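Local coordinates for putative uncharacterized protein PH0186 (Pyrococcus horikoshii, PDB 2ZTS), which probably binds ATP as a KaiC-like protein of the P-loop NTPase fold, and is found with ADP and magnesium bound in a six-chain assembly, at residues Ile96-Gly99 with Val100-Val103. Residues are numbered along the deposited sequence; the frame is centred on the assembly and turned at random.
Sequences IVDG and VSSV
Asp98, at the start of the loop, takes the backbone N-H of Ser101, three residues on. The Ser101 N to Asp98 OD1 distance is 2.9 Å. The bond is bent, with an angle of 132° at the hydrogen. OD1 receives it on its syn lone pair, the one on the side of OD2. The first torsion of Asp98 makes this possible: CG sits between the backbone N and the carbonyl carbon (chi1 73°), which brings OD1 alongside the amide of Ser101. The hydroxyl of Ser101 adds a second, weak bond to the same oxygen, with OG 3.4 Å from Asp98 OD1. The amide of Val100 also lies near, its N 3.4 Å from Asp98 OD1, but the angle is too poor for a bond.

The other carboxylate oxygen is satisfied elsewhere. OD2 of Asp98 accepts from the N of Ala71, the first residue of helix 71-79, and the helix end would probably help to stabilise negative charge on this buried group. With an alanine here, the amides of Ser101 and Ala71 would probably both lose their acceptor, and the turn would be left less firmly tied to the helix.

Further along, the chain folds back beside the strand. CG2 of Val103 rests 3.9 Å from CG2 of Val97, and the two side chains meet at a slant. The same methyl lies 3.6 Å from the carbonyl O of Ile96. The N-H of Val103 is bonded to the hydroxyl of Tyr126 on helix 120-134, while the backbone of Val97 pairs with Phe64 and Thr66 of strand 62-66. This is a turn in which an aspartate side chain takes the amide three residues on, at the C-terminal end of strand 94-97, an outermost strand of the sheet within this chain, in the RecA-like alpha/beta core of a P-loop NTPase.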
ATOM      1  N   ILE C  96     -19.539 -23.167  27.385  1.00 27.92           N
ATOM      2  CA  ILE C  96     -18.648 -23.010  26.240  1.00 27.41           C
ATOM      3  C   ILE C  96     -19.448 -23.370  25.024  1.00 28.40           C
ATOM      4  O   ILE C  96     -20.025 -24.471  24.960  1.00 28.19           O
ATOM      5  CB  ILE C  96     -17.369 -23.893  26.291  1.00 26.56           C
ATOM      6  CG1 ILE C  96     -16.492 -23.544  27.494  1.00 25.69           C
ATOM      7  CG2 ILE C  96     -16.571 -23.693  24.966  1.00 26.18           C
ATOM      8  CD1 ILE C  96     -15.340 -24.600  27.836  1.00 26.67           C
ATOM      9  N   VAL C  97     -19.495 -22.418  24.078  1.00 27.53           N
ATOM     10  CA  VAL C  97     -20.168 -22.563  22.804  1.00 27.68           C
ATOM     11  C   VAL C  97     -19.142 -22.574  21.682  1.00 27.50           C
ATOM     12  O   VAL C  97     -18.546 -21.514  21.344  1.00 25.92           O
ATOM     13  CB  VAL C  97     -21.099 -21.380  22.565  1.00 27.63           C
ATOM     14  CG1 VAL C  97     -21.737 -21.501  21.222  1.00 26.29           C
ATOM     15  CG2 VAL C  97     -22.166 -21.240  23.703  1.00 27.15           C
ATOM     16  N   ASP C  98     -18.986 -23.720  21.032  1.00 28.10           N
ATOM     17  CA  ASP C  98     -17.948 -23.848  20.006  1.00 28.97           C
ATOM     18  C   ASP C  98     -18.405 -24.010  18.524  1.00 31.75           C
ATOM     19  O   ASP C  98     -17.609 -24.407  17.686  1.00 31.82           O
ATOM     20  CB  ASP C  98     -16.886 -24.866  20.469  1.00 28.81           C
ATOM     21  CG  ASP C  98     -17.374 -26.314  20.425  1.00 28.36           C
ATOM     22  OD1 ASP C  98     -18.558 -26.568  20.095  1.00 27.81           O
ATOM     23  OD2 ASP C  98     -16.613 -27.255  20.710  1.00 29.43           O
ATOM     24  N   GLY C  99     -19.685 -23.900  18.173  1.00 34.12           N
ATOM     25  CA  GLY C  99     -20.599 -25.019  18.199  1.00 38.01           C
ATOM     26  C   GLY C  99     -20.254 -25.655  16.830  1.00 39.60           C
ATOM     27  O   GLY C  99     -20.653 -25.117  15.735  1.00 40.93           O
ATOM     28  N   VAL C 100     -19.517 -26.772  16.806  1.00 40.68           N
ATOM     29  CA  VAL C 100     -19.907 -28.203  17.016  1.00 41.89           C
ATOM     30  C   VAL C 100     -20.683 -28.857  18.183  1.00 42.27           C
ATOM     31  O   VAL C 100     -21.734 -29.455  17.941  1.00 42.35           O
ATOM     32  CB  VAL C 100     -18.583 -29.048  16.765  1.00 41.65           C
ATOM     33  CG1 VAL C 100     -18.736 -30.526  17.037  1.00 41.77           C
ATOM     34  CG2 VAL C 100     -18.206 -28.904  15.289  1.00 44.52           C
ATOM     35  N   SER C 101     -20.147 -28.888  19.391  1.00 42.42           N
ATOM     36  CA  SER C 101     -20.921 -29.481  20.471  1.00 42.35           C
ATOM     37  C   SER C 101     -21.898 -28.428  21.077  1.00 41.70           C
ATOM     38  O   SER C 101     -21.504 -27.307  21.485  1.00 40.81           O
ATOM     39  CB  SER C 101     -19.995 -30.139  21.504  1.00 42.30           C
ATOM     40  OG  SER C 101     -19.214 -29.152  22.168  1.00 47.67           O
ATOM     41  N   SER C 102     -23.182 -28.771  21.040  1.00 40.79           N
ATOM     42  CA  SER C 102     -24.192 -28.087  21.844  1.00 40.13           C
ATOM     43  C   SER C 102     -23.817 -28.104  23.334  1.00 38.54           C
ATOM     44  O   SER C 102     -23.362 -29.092  23.842  1.00 38.06           O
ATOM     45  CB  SER C 102     -25.546 -28.774  21.707  1.00 39.58           C
ATOM     46  OG  SER C 102     -26.294 -28.130  20.729  1.00 41.36           O
ATOM     47  N   VAL C 103     -24.092 -27.009  24.020  1.00 37.45           N
ATOM     48  CA  VAL C 103     -23.981 -26.976  25.472  1.00 36.90           C
ATOM     49  C   VAL C 103     -24.887 -28.055  26.041  1.00 36.03           C
ATOM     50  O   VAL C 103     -26.012 -28.228  25.587  1.00 34.86           O
ATOM     51  CB  VAL C 103     -24.395 -25.596  26.074  1.00 36.18           C
ATOM     52  CG1 VAL C 103     -24.267 -25.598  27.614  1.00 37.02           C
ATOM     53  CG2 VAL C 103     -23.556 -24.439  25.430  1.00 36.08           C
TER